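Local coordinates for protein putative cellulase CEL6 (Mycobacterium tuberculosis, PDB 1UP3) that probably hydrolyses internal beta-1,4 linkages of cellulose as a family 6 endoglucanase, holding a thio-linked cello-oligosaccharide analogue in its substrate cleft, at residues S41-Q46 / T74-P79; T114-P119 / A154-A159. All blocks are in the same frame, centred on the assembly; numbering follows the deposited sequence. Where two conformers were deposited one is given.

Interaction 1 of 2, residues S41-Q46 / T74-P79; sequences SYWLDQ and TLYGIP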
# COMPACT_ATOMS: atom_id res chain seq x y z
N SER A 41 3.05 -6.59 0.01
CA SER A 41 3.75 -5.62 0.87
C SER A 41 3.44 -5.99 2.29
O SER A 41 2.41 -6.64 2.57
CB SER A 41 3.32 -4.16 0.62
OG SER A 41 2.01 -3.92 1.13
N TYR A 42 4.31 -5.59 3.20
CA TYR A 42 4.17 -5.88 4.63
C TYR A 42 3.66 -4.62 5.32
O TYR A 42 4.31 -3.61 5.31
CB TYR A 42 5.54 -6.33 5.17
CG TYR A 42 5.49 -6.86 6.59
CD1 TYR A 42 5.06 -8.16 6.84
CD2 TYR A 42 5.87 -6.09 7.65
CE1 TYR A 42 5.01 -8.67 8.14
CE2 TYR A 42 5.83 -6.59 8.96
CZ TYR A 42 5.39 -7.87 9.19
OH TYR A 42 5.33 -8.36 10.49
N TRP A 43 2.48 -4.72 5.94
CA TRP A 43 1.82 -3.55 6.51
C TRP A 43 2.20 -3.40 7.98
O TRP A 43 2.08 -4.38 8.76
CB TRP A 43 0.32 -3.70 6.41
CG TRP A 43 -0.25 -3.60 5.01
CD1 TRP A 43 0.07 -4.37 3.93
CD2 TRP A 43 -1.17 -2.63 4.53
NE1 TRP A 43 -0.65 -3.96 2.83
CE2 TRP A 43 -1.41 -2.88 3.17
CE3 TRP A 43 -1.84 -1.56 5.14
CZ2 TRP A 43 -2.28 -2.12 2.41
CZ3 TRP A 43 -2.72 -0.81 4.39
CH2 TRP A 43 -2.93 -1.09 3.02
N LEU A 44 2.58 -2.18 8.36
CA LEU A 44 2.93 -1.85 9.75
C LEU A 44 1.97 -0.78 10.28
O LEU A 44 1.60 0.15 9.57
CB LEU A 44 4.33 -1.31 9.80
CG LEU A 44 5.40 -2.27 9.27
CD1 LEU A 44 6.74 -1.52 9.21
CD2 LEU A 44 5.48 -3.49 10.14
N ASP A 45 1.57 -0.93 11.53
CA ASP A 45 0.74 0.04 12.20
C ASP A 45 1.03 0.13 13.69
O ASP A 45 2.12 -0.20 14.11
CB ASP A 45 -0.72 -0.20 11.86
CG ASP A 45 -1.28 -1.49 12.44
OD1 ASP A 45 -0.56 -2.21 13.17
OD2 ASP A 45 -2.48 -1.84 12.20
N GLN A 46 0.05 0.61 14.44
CA GLN A 46 0.25 0.87 15.87
C GLN A 46 0.41 -0.39 16.70
O GLN A 46 0.77 -0.30 17.88
CB GLN A 46 -0.88 1.74 16.45
CG GLN A 46 -2.21 1.03 16.71
CD GLN A 46 -2.91 0.51 15.47
OE1 GLN A 46 -2.85 1.11 14.39
NE2 GLN A 46 -3.57 -0.61 15.62
N THR A 74 4.38 -1.13 3.86
CA THR A 74 3.29 -0.17 3.87
C THR A 74 3.10 0.40 5.27
O THR A 74 2.88 -0.36 6.20
CB THR A 74 2.05 -0.82 3.38
OG1 THR A 74 2.27 -1.25 2.02
CG2 THR A 74 0.87 0.19 3.32
N LEU A 75 3.23 1.70 5.41
CA LEU A 75 3.03 2.34 6.71
C LEU A 75 1.58 2.77 6.83
O LEU A 75 1.09 3.55 6.03
CB LEU A 75 3.99 3.54 6.87
CG LEU A 75 5.47 3.21 6.71
CD1 LEU A 75 6.32 4.45 6.98
CD2 LEU A 75 5.94 2.07 7.63
N TYR A 76 0.89 2.31 7.87
CA TYR A 76 -0.55 2.55 8.01
C TYR A 76 -0.88 2.84 9.48
O TYR A 76 -1.62 2.09 10.13
CB TYR A 76 -1.31 1.32 7.47
CG TYR A 76 -2.81 1.46 7.22
CD1 TYR A 76 -3.29 2.56 6.52
CD2 TYR A 76 -3.69 0.48 7.62
CE1 TYR A 76 -4.66 2.71 6.24
CE2 TYR A 76 -5.06 0.58 7.36
CZ TYR A 76 -5.53 1.68 6.65
OH TYR A 76 -6.90 1.80 6.40
N GLY A 77 -0.26 3.89 10.01
CA GLY A 77 -0.37 4.26 11.42
C GLY A 77 -0.91 5.66 11.67
O GLY A 77 -0.87 6.10 12.83
N ILE A 78 -1.38 6.36 10.66
CA ILE A 78 -1.75 7.79 10.84
C ILE A 78 -2.82 7.96 11.91
O ILE A 78 -3.72 7.13 12.04
CB ILE A 78 -2.22 8.42 9.48
CG1 ILE A 78 -2.06 9.93 9.45
CG2 ILE A 78 -3.62 7.99 9.14
CD1 ILE A 78 -0.61 10.38 9.38
N PRO A 79 -2.72 8.99 12.72
CA PRO A 79 -3.80 9.26 13.68
C PRO A 79 -5.14 9.47 12.97
O PRO A 79 -5.19 10.02 11.88
CB PRO A 79 -3.33 10.53 14.41
CG PRO A 79 -1.83 10.45 14.34
CD PRO A 79 -1.59 9.89 12.94
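Trp-43 lays its indole flat against the methyl of Thr-74: CG2 stands 3.6 Å from the centroid of the six-membered ring and almost on its normal, a CH-pi contact. The two side chains run alongside each other, pointing the same way from one face of the sheet. Thr-74 OG1 sits beside the backbone N (chi1 -62°), which puts CG2 anti to that N and over the indole and turns OG1 to donate to Ser-41 OG at 2.8 Å in the modelled conformer of Ser-41. Trp-43 NE1 is hydrogen-bonded to the carbonyl of Ile-260, which fixes the polar end of the indole; the modelled Ser-41 OG shares it. The indole's far rim meets Tyr-76 in a T-shaped pair, planes at 89°, with Trp-43 CZ3 over the phenol face 3.6 Å from Tyr-76 CD2, offset toward its rim. On the opposite face, Leu-44 CD1 touches Leu-75 CD2 at 4.0 Å, both also packed on Trp-100 of helix 94-108. Between the two faces the backbones pair in parallel: Thr-74 N bonds to Tyr-42 O, Leu-44 N to Thr-74 O, and Tyr-76 N to Leu-44 O by a more bent bond, 150° at the hydrogen. Beyond the paired residues Asp-45 CB packs against Tyr-76 O, and Arg-81 bridges the two, forming a salt bridge with the carboxylate and a hydrogen bond with that carbonyl. This is the first beta-alpha-beta crossover of the family 6 barrel, strand 42-44, helix 50-66, strand 72-75, whose C-terminal end brings the side chain of Tyr-76 to about 5 Å from a bound glucose unit, nearest atoms.

Interaction 2 of 2, residues T114-P119 / A154-A159; sequences TIIVEP and AVYVDA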
# COMPACT_ATOMS: atom_id res chain seq x y z
N THR A 114 11.20 -0.38 -0.47
CA THR A 114 10.13 0.39 -1.08
C THR A 114 9.10 0.67 0.02
O THR A 114 8.73 -0.25 0.75
CB THR A 114 9.54 -0.44 -2.19
OG1 THR A 114 10.51 -0.68 -3.20
CG2 THR A 114 8.35 0.28 -2.90
N ILE A 115 8.75 1.94 0.21
CA ILE A 115 7.87 2.34 1.30
C ILE A 115 6.65 3.02 0.72
O ILE A 115 6.80 3.99 -0.02
CB ILE A 115 8.55 3.29 2.30
CG1 ILE A 115 9.94 2.77 2.71
CG2 ILE A 115 7.64 3.51 3.53
CD1 ILE A 115 9.96 1.46 3.44
N ILE A 116 5.48 2.48 1.05
CA ILE A 116 4.19 3.06 0.69
C ILE A 116 3.69 3.81 1.94
O ILE A 116 3.42 3.21 2.98
CB ILE A 116 3.20 1.99 0.29
CG1 ILE A 116 3.76 1.04 -0.79
CG2 ILE A 116 1.87 2.64 -0.10
CD1 ILE A 116 4.13 1.75 -2.05
N VAL A 117 3.62 5.13 1.85
CA VAL A 117 3.33 5.98 3.02
C VAL A 117 1.82 6.27 3.09
O VAL A 117 1.27 7.03 2.28
CB VAL A 117 4.08 7.31 2.96
CG1 VAL A 117 3.81 8.17 4.20
CG2 VAL A 117 5.56 7.10 2.80
N GLU A 118 1.20 5.67 4.09
CA GLU A 118 -0.16 5.97 4.54
C GLU A 118 -1.25 5.94 3.47
O GLU A 118 -1.83 6.95 3.11
CB GLU A 118 -0.17 7.29 5.29
CG GLU A 118 0.70 7.25 6.55
CD GLU A 118 0.23 6.26 7.60
OE1 GLU A 118 -0.97 5.85 7.64
OE2 GLU A 118 1.09 5.89 8.45
N PRO A 119 -1.59 4.73 3.05
CA PRO A 119 -2.78 4.55 2.18
C PRO A 119 -3.97 5.33 2.73
O PRO A 119 -4.26 5.22 3.91
CB PRO A 119 -3.05 3.04 2.28
CG PRO A 119 -1.67 2.46 2.42
CD PRO A 119 -0.95 3.44 3.34
N ALA A 154 12.95 3.82 -1.60
CA ALA A 154 12.12 4.35 -2.66
C ALA A 154 10.77 4.62 -2.04
O ALA A 154 10.05 3.69 -1.70
CB ALA A 154 12.01 3.40 -3.80
N VAL A 155 10.46 5.90 -1.86
CA VAL A 155 9.31 6.31 -1.04
C VAL A 155 8.19 6.81 -1.94
O VAL A 155 8.41 7.71 -2.77
CB VAL A 155 9.71 7.38 -0.00
CG1 VAL A 155 8.48 7.82 0.83
CG2 VAL A 155 10.82 6.86 0.90
N TYR A 156 7.00 6.25 -1.74
CA TYR A 156 5.81 6.59 -2.54
C TYR A 156 4.72 7.01 -1.56
O TYR A 156 4.29 6.22 -0.71
CB TYR A 156 5.33 5.41 -3.40
CG TYR A 156 6.36 4.97 -4.43
CD1 TYR A 156 7.30 4.01 -4.11
CD2 TYR A 156 6.41 5.53 -5.70
CE1 TYR A 156 8.26 3.60 -5.00
CE2 TYR A 156 7.41 5.12 -6.60
CZ TYR A 156 8.33 4.18 -6.24
OH TYR A 156 9.30 3.76 -7.13
N VAL A 157 4.28 8.25 -1.65
CA VAL A 157 3.21 8.76 -0.79
C VAL A 157 1.86 8.37 -1.36
O VAL A 157 1.58 8.55 -2.54
CB VAL A 157 3.28 10.32 -0.72
CG1 VAL A 157 2.15 10.84 0.10
CG2 VAL A 157 4.67 10.73 -0.20
N ASP A 158 0.98 7.82 -0.55
CA ASP A 158 -0.25 7.36 -1.17
C ASP A 158 -1.11 8.53 -1.64
O ASP A 158 -1.29 9.53 -0.92
CB ASP A 158 -1.04 6.47 -0.23
CG ASP A 158 -2.21 5.85 -0.94
OD1 ASP A 158 -1.97 4.94 -1.76
OD2 ASP A 158 -3.39 6.31 -0.82
N ALA A 159 -1.76 8.34 -2.81
CA ALA A 159 -2.49 9.41 -3.47
C ALA A 159 -3.92 8.99 -3.89
O ALA A 159 -4.50 9.61 -4.80
CB ALA A 159 -1.70 9.88 -4.68
O HOH W 1 -1.59 9.52 1.87
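Ile-115 and Val-117 bond alternately with Ala-154, Tyr-156 and Asp-158 through four backbone hydrogen bonds. Ile-115 N donates to Ala-154 O at 2.9 Å and Tyr-156 N returns to Ile-115 O at 2.8 Å; Val-117 N donates to Tyr-156 O, and Asp-158 N closes the series on Val-117 O. CA-H...O contacts support them, as from Thr-114 CA to Ala-154 O. The axes of 114-117 and 154-158 come within 4.7 Å with a signed crossing angle of -17°, the gentle twist of neighbouring parallel strands.

Apolar contacts divide between the two faces of the sheet. On one, Val-117 CG2 meets Val-155 CG1 at 3.6 Å, the closest approach between two side chains across the segments; Val-117 has CG1 anti to its backbone N (chi1 -178°), leaving CG2, anti to the carbonyl carbon, to make the touch, whereas Val-155 brings the branch anti to its backbone N. Helix 130-147 packs on this face through Ala-143 against Val-117 and through Val-140 and Val-144 against Val-157. Strands 113-117 and 153-158 with this helix form a beta-alpha-beta unit at the middle of the seven-stranded parallel barrel of the family 6 fold. On the other face Tyr-156 lies across Thr-114 and Ile-116: Thr-114 CG2 approaches CE1 of its ring obliquely at 3.9 Å, and Ile-116 CD1 touches its CB. The Tyr-156 hydroxyl is hydrogen-bonded to Asp-255.

Where the strands end, Asp-158 turns CG anti to its backbone N (chi1 -172°), packing the carboxyl carbon 3.4 Å from Pro-119 CA. Polar contacts follow: OD1 is hydrogen-bonded to Ser-186, while OD2 accepts from the backbone N of Asp-120, a residue of the glycan pocket, and of Gly-160. A water lies between Glu-118 O and Asp-158 O.

Both contacts join parallel strands of one sheet, and strands 72-75 and 113-117 are neighbours in it, so 74-79 and 114-119 meet directly: Leu-75 N probably bonds to Ile-116 O, and Gly-77 N probably donates to Glu-118 OE2, which is also hydrogen-bonded to Tyr-97. The contact centres lie about 10 Å apart. Interaction 1 includes the outermost strand 42-44 and is only partly buried, its chemistry dominated by aromatic and hydroxyl side chains with a charged pair at the end. Interaction 2 sits deeper, buried between inner strands, and relies on branched aliphatic packing, with one tyrosine across the other face, and a longer run of backbone bonds, its buried carboxylates hydrogen-bonded to backbone N-H groups and hydroxyls.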